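Local coordinates for protein Blo t 1 allergen (Blomia tropicalis, PDB 5JT8) that is a mite allergen of the papain-like cysteine protease family, captured here with its propeptide, which probably keeps the protease inactive until it is removed, at residues F85-M97 against Q178-K192. Sequence-based numbering, arbitrary orientation.
Sequences FHLSGGGLNFTYM and QCNGCGSGYSTEAFK. With NAG (2-acetamido-2-deoxy-beta-D-glucopyranose), chain D; NO3 (nitrate ion), chain G.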
# COMPACT_ATOMS: atom_id res chain seq x y z
N PHE A 85 3.99 13.30 -4.19
CA PHE A 85 4.17 14.06 -2.96
C PHE A 85 3.05 13.78 -1.96
O PHE A 85 3.30 13.62 -0.76
CB PHE A 85 4.26 15.56 -3.26
CG PHE A 85 4.73 16.38 -2.08
CD1 PHE A 85 6.08 16.49 -1.79
CD2 PHE A 85 3.81 17.01 -1.25
CE1 PHE A 85 6.51 17.25 -0.70
CE2 PHE A 85 4.24 17.76 -0.16
CZ PHE A 85 5.59 17.87 0.12
N HIS A 86 1.81 13.73 -2.45
CA HIS A 86 0.67 13.35 -1.62
C HIS A 86 0.90 12.00 -0.90
O HIS A 86 0.55 11.84 0.27
CB HIS A 86 -0.60 13.28 -2.47
CG HIS A 86 -1.86 13.38 -1.68
ND1 HIS A 86 -1.98 14.17 -0.56
CD2 HIS A 86 -3.07 12.80 -1.86
CE1 HIS A 86 -3.21 14.08 -0.08
NE2 HIS A 86 -3.89 13.25 -0.85
N LEU A 87 1.48 11.04 -1.61
CA LEU A 87 1.75 9.73 -1.02
C LEU A 87 2.88 9.76 0.01
O LEU A 87 2.72 9.25 1.11
CB LEU A 87 2.08 8.71 -2.12
CG LEU A 87 0.89 8.41 -3.04
CD1 LEU A 87 1.31 7.52 -4.21
CD2 LEU A 87 -0.26 7.79 -2.23
N SER A 88 4.02 10.34 -0.35
CA SER A 88 5.19 10.24 0.52
C SER A 88 6.03 11.51 0.64
O SER A 88 7.24 11.42 0.85
CB SER A 88 6.09 9.10 0.05
OG SER A 88 5.41 7.85 0.16
N GLY A 89 5.38 12.67 0.51
CA GLY A 89 6.01 13.97 0.77
C GLY A 89 7.43 14.15 0.28
O GLY A 89 8.19 14.94 0.86
N GLY A 90 7.78 13.43 -0.78
CA GLY A 90 9.14 13.42 -1.31
C GLY A 90 10.22 13.18 -0.27
O GLY A 90 11.29 13.77 -0.34
N GLY A 91 9.94 12.32 0.71
CA GLY A 91 10.85 12.16 1.82
C GLY A 91 11.11 10.74 2.30
O GLY A 91 11.18 10.50 3.51
N LEU A 92 11.27 9.80 1.38
CA LEU A 92 11.61 8.43 1.76
C LEU A 92 13.14 8.21 1.74
O LEU A 92 13.75 8.13 0.68
CB LEU A 92 10.91 7.42 0.84
CG LEU A 92 9.42 7.14 1.08
CD1 LEU A 92 8.87 6.15 0.05
CD2 LEU A 92 9.14 6.63 2.50
N ASN A 93 13.74 8.11 2.93
CA ASN A 93 15.17 7.82 3.06
C ASN A 93 15.49 6.36 2.68
O ASN A 93 15.42 5.46 3.51
CB ASN A 93 15.63 8.15 4.50
CG ASN A 93 17.15 8.03 4.70
OD1 ASN A 93 17.82 7.26 4.01
ND2 ASN A 93 17.70 8.78 5.67
N PHE A 94 15.82 6.14 1.41
CA PHE A 94 16.13 4.79 0.92
C PHE A 94 17.40 4.22 1.55
O PHE A 94 17.55 3.01 1.67
CB PHE A 94 16.27 4.80 -0.60
CG PHE A 94 15.10 5.40 -1.33
CD1 PHE A 94 13.90 4.71 -1.43
CD2 PHE A 94 15.20 6.65 -1.91
CE1 PHE A 94 12.82 5.27 -2.11
CE2 PHE A 94 14.12 7.21 -2.59
CZ PHE A 94 12.94 6.52 -2.69
N THR A 95 18.32 5.10 1.92
CA THR A 95 19.52 4.68 2.62
C THR A 95 19.12 4.03 3.94
O THR A 95 19.59 2.95 4.29
CB THR A 95 20.46 5.88 2.87
OG1 THR A 95 20.71 6.55 1.63
CG2 THR A 95 21.78 5.41 3.44
N TYR A 96 18.21 4.68 4.65
CA TYR A 96 17.68 4.15 5.90
C TYR A 96 16.96 2.81 5.67
O TYR A 96 17.16 1.85 6.42
CB TYR A 96 16.73 5.17 6.54
CG TYR A 96 15.93 4.61 7.69
CD1 TYR A 96 16.56 4.21 8.86
CD2 TYR A 96 14.55 4.48 7.60
CE1 TYR A 96 15.84 3.69 9.91
CE2 TYR A 96 13.82 3.95 8.65
CZ TYR A 96 14.46 3.56 9.80
OH TYR A 96 13.75 3.04 10.85
N MET A 97 16.16 2.74 4.61
CA MET A 97 15.41 1.52 4.28
C MET A 97 16.32 0.36 3.85
O MET A 97 16.07 -0.77 4.24
CB MET A 97 14.39 1.82 3.18
CG MET A 97 13.40 2.88 3.59
SD MET A 97 12.19 3.26 2.31
CE MET A 97 11.23 1.74 2.28
N GLN A 178 10.91 6.93 13.28
CA GLN A 178 11.37 7.72 12.13
C GLN A 178 10.26 8.15 11.17
O GLN A 178 10.54 8.76 10.14
CB GLN A 178 12.42 6.94 11.34
CG GLN A 178 13.73 6.75 12.10
CD GLN A 178 14.35 8.07 12.48
OE1 GLN A 178 14.72 8.30 13.64
NE2 GLN A 178 14.45 8.97 11.51
N CYS A 179 9.00 7.87 11.49
CA CYS A 179 7.90 8.23 10.58
C CYS A 179 7.50 9.70 10.57
O CYS A 179 7.83 10.47 11.49
CB CYS A 179 6.66 7.39 10.90
SG CYS A 179 7.03 5.64 10.82
N ASN A 180 6.79 10.10 9.52
CA ASN A 180 6.40 11.49 9.35
C ASN A 180 4.88 11.69 9.14
O ASN A 180 4.44 12.60 8.45
CB ASN A 180 7.20 12.10 8.19
CG ASN A 180 8.70 11.89 8.37
OD1 ASN A 180 9.35 12.63 9.11
ND2 ASN A 180 9.25 10.86 7.72
N GLY A 181 4.10 10.82 9.78
CA GLY A 181 2.65 10.94 9.79
C GLY A 181 2.04 10.83 8.42
O GLY A 181 2.28 9.86 7.70
N CYS A 182 1.25 11.83 8.04
CA CYS A 182 0.68 11.88 6.70
C CYS A 182 1.71 12.33 5.68
O CYS A 182 1.40 12.47 4.50
CB CYS A 182 -0.53 12.81 6.64
SG CYS A 182 -2.01 12.17 7.46
N GLY A 183 2.93 12.62 6.14
CA GLY A 183 3.97 13.10 5.25
C GLY A 183 4.57 11.95 4.48
O GLY A 183 4.65 11.98 3.26
N SER A 184 4.97 10.93 5.22
CA SER A 184 5.66 9.77 4.71
C SER A 184 5.97 8.88 5.90
O SER A 184 5.95 9.34 7.04
CB SER A 184 6.95 10.15 3.99
OG SER A 184 7.94 10.55 4.93
N GLY A 185 6.26 7.61 5.64
CA GLY A 185 6.51 6.69 6.74
C GLY A 185 7.04 5.34 6.32
O GLY A 185 7.21 5.05 5.14
N TYR A 186 7.30 4.51 7.32
CA TYR A 186 7.96 3.23 7.13
C TYR A 186 7.13 2.18 7.81
O TYR A 186 6.80 2.33 8.98
CB TYR A 186 9.37 3.27 7.69
CG TYR A 186 10.15 4.44 7.15
CD1 TYR A 186 10.70 4.39 5.88
CD2 TYR A 186 10.31 5.61 7.89
CE1 TYR A 186 11.40 5.46 5.36
CE2 TYR A 186 11.01 6.70 7.37
CZ TYR A 186 11.56 6.61 6.10
OH TYR A 186 12.26 7.66 5.55
N SER A 187 6.75 1.15 7.07
CA SER A 187 5.96 0.08 7.65
C SER A 187 6.79 -0.66 8.70
O SER A 187 6.24 -1.21 9.64
CB SER A 187 5.45 -0.90 6.56
OG SER A 187 4.44 -0.33 5.72
N THR A 188 8.11 -0.71 8.53
CA THR A 188 8.96 -1.38 9.52
C THR A 188 8.85 -0.66 10.87
O THR A 188 8.76 -1.29 11.92
CB THR A 188 10.44 -1.43 9.09
OG1 THR A 188 10.85 -0.12 8.68
CG2 THR A 188 10.64 -2.41 7.93
N GLU A 189 8.84 0.66 10.81
CA GLU A 189 8.67 1.47 11.99
C GLU A 189 7.31 1.20 12.61
O GLU A 189 7.18 1.17 13.83
CB GLU A 189 8.85 2.93 11.66
CG GLU A 189 10.30 3.34 11.36
CD GLU A 189 11.23 3.23 12.57
OE1 GLU A 189 11.78 2.14 12.81
OE2 GLU A 189 11.43 4.25 13.28
N ALA A 190 6.30 0.98 11.77
CA ALA A 190 4.96 0.69 12.25
C ALA A 190 4.91 -0.64 13.01
O ALA A 190 4.31 -0.73 14.08
CB ALA A 190 3.96 0.68 11.08
N PHE A 191 5.53 -1.68 12.44
CA PHE A 191 5.60 -2.97 13.12
C PHE A 191 6.35 -2.85 14.43
O PHE A 191 5.97 -3.47 15.42
CB PHE A 191 6.29 -4.01 12.24
CG PHE A 191 5.46 -4.48 11.10
CD1 PHE A 191 4.15 -4.90 11.31
CD2 PHE A 191 5.97 -4.48 9.82
CE1 PHE A 191 3.37 -5.33 10.26
CE2 PHE A 191 5.20 -4.91 8.75
CZ PHE A 191 3.90 -5.34 8.96
N LYS A 192 7.42 -2.06 14.43
CA LYS A 192 8.18 -1.78 15.65
C LYS A 192 7.24 -1.28 16.76
O LYS A 192 7.32 -1.69 17.92
CB LYS A 192 9.29 -0.76 15.37
CG LYS A 192 10.08 -0.31 16.59
CD LYS A 192 11.13 0.75 16.22
CE LYS A 192 12.19 0.17 15.28
NZ LYS A 192 13.13 1.23 14.79
C1 NAG D . 19.12 8.72 5.95
C2 NAG D . 19.73 10.04 6.47
C3 NAG D . 21.23 9.86 6.76
C4 NAG D . 21.47 8.64 7.64
C5 NAG D . 20.82 7.42 7.00
C6 NAG D . 20.97 6.16 7.83
C7 NAG D . 18.42 11.86 5.47
C8 NAG D . 18.39 12.92 4.40
N2 NAG D . 19.53 11.11 5.51
O3 NAG D . 21.73 11.02 7.42
O4 NAG D . 22.86 8.40 7.81
O5 NAG D . 19.41 7.66 6.85
O6 NAG D . 19.94 6.03 8.79
O7 NAG D . 17.50 11.70 6.26
N NO3 G . 9.35 -0.18 5.14
O1 NO3 G . 8.27 -0.79 5.37
O2 NO3 G . 9.62 0.83 5.84
O3 NO3 G . 10.14 -0.58 4.23
O HOH W 1 -0.74 13.59 2.39
O HOH W 2 4.65 7.29 2.79
O HOH W 3 12.59 0.57 10.64
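Tyr96 sets the edge of its ring against the face of Tyr186 in a T-shaped stack: the centroids lie 5.0 Å apart, the planes meet at 73°, and Tyr96 CE2 sits over the ring centre. With CG anti to the backbone N (chi1 169°), the Tyr96 ring is carried out from helix 94-100 across Tyr186. Met97 CG comes to 3.7 Å from Tyr186 CE1, Met97 SD lies at the ring edge as a Met-aromatic contact, and Leu92 CD2 packs 3.8 Å from Tyr186 CE1. At the far end of the ring, Asn93 N donates to Tyr186 OH (3.0 Å, 156° at the hydrogen), so both ring and hydroxyl are held.

The loose side is at Gly90 and Gly91, which are exposed and poorly ordered. Beside them the backbones still pack closely, with Ser184 CB 3.4 Å from Ser88 O, and one water bridges His86 O and Cys182 O. Asn93 ND2 carries the NAG on the outer side.

Segment 85-97, probably part of the propeptide, thus meets the papain-like domain mainly through aromatic and apolar surfaces. One direct hydrogen bond and bridging waters supplement them, a contact that would probably come apart once the linking chain is cut.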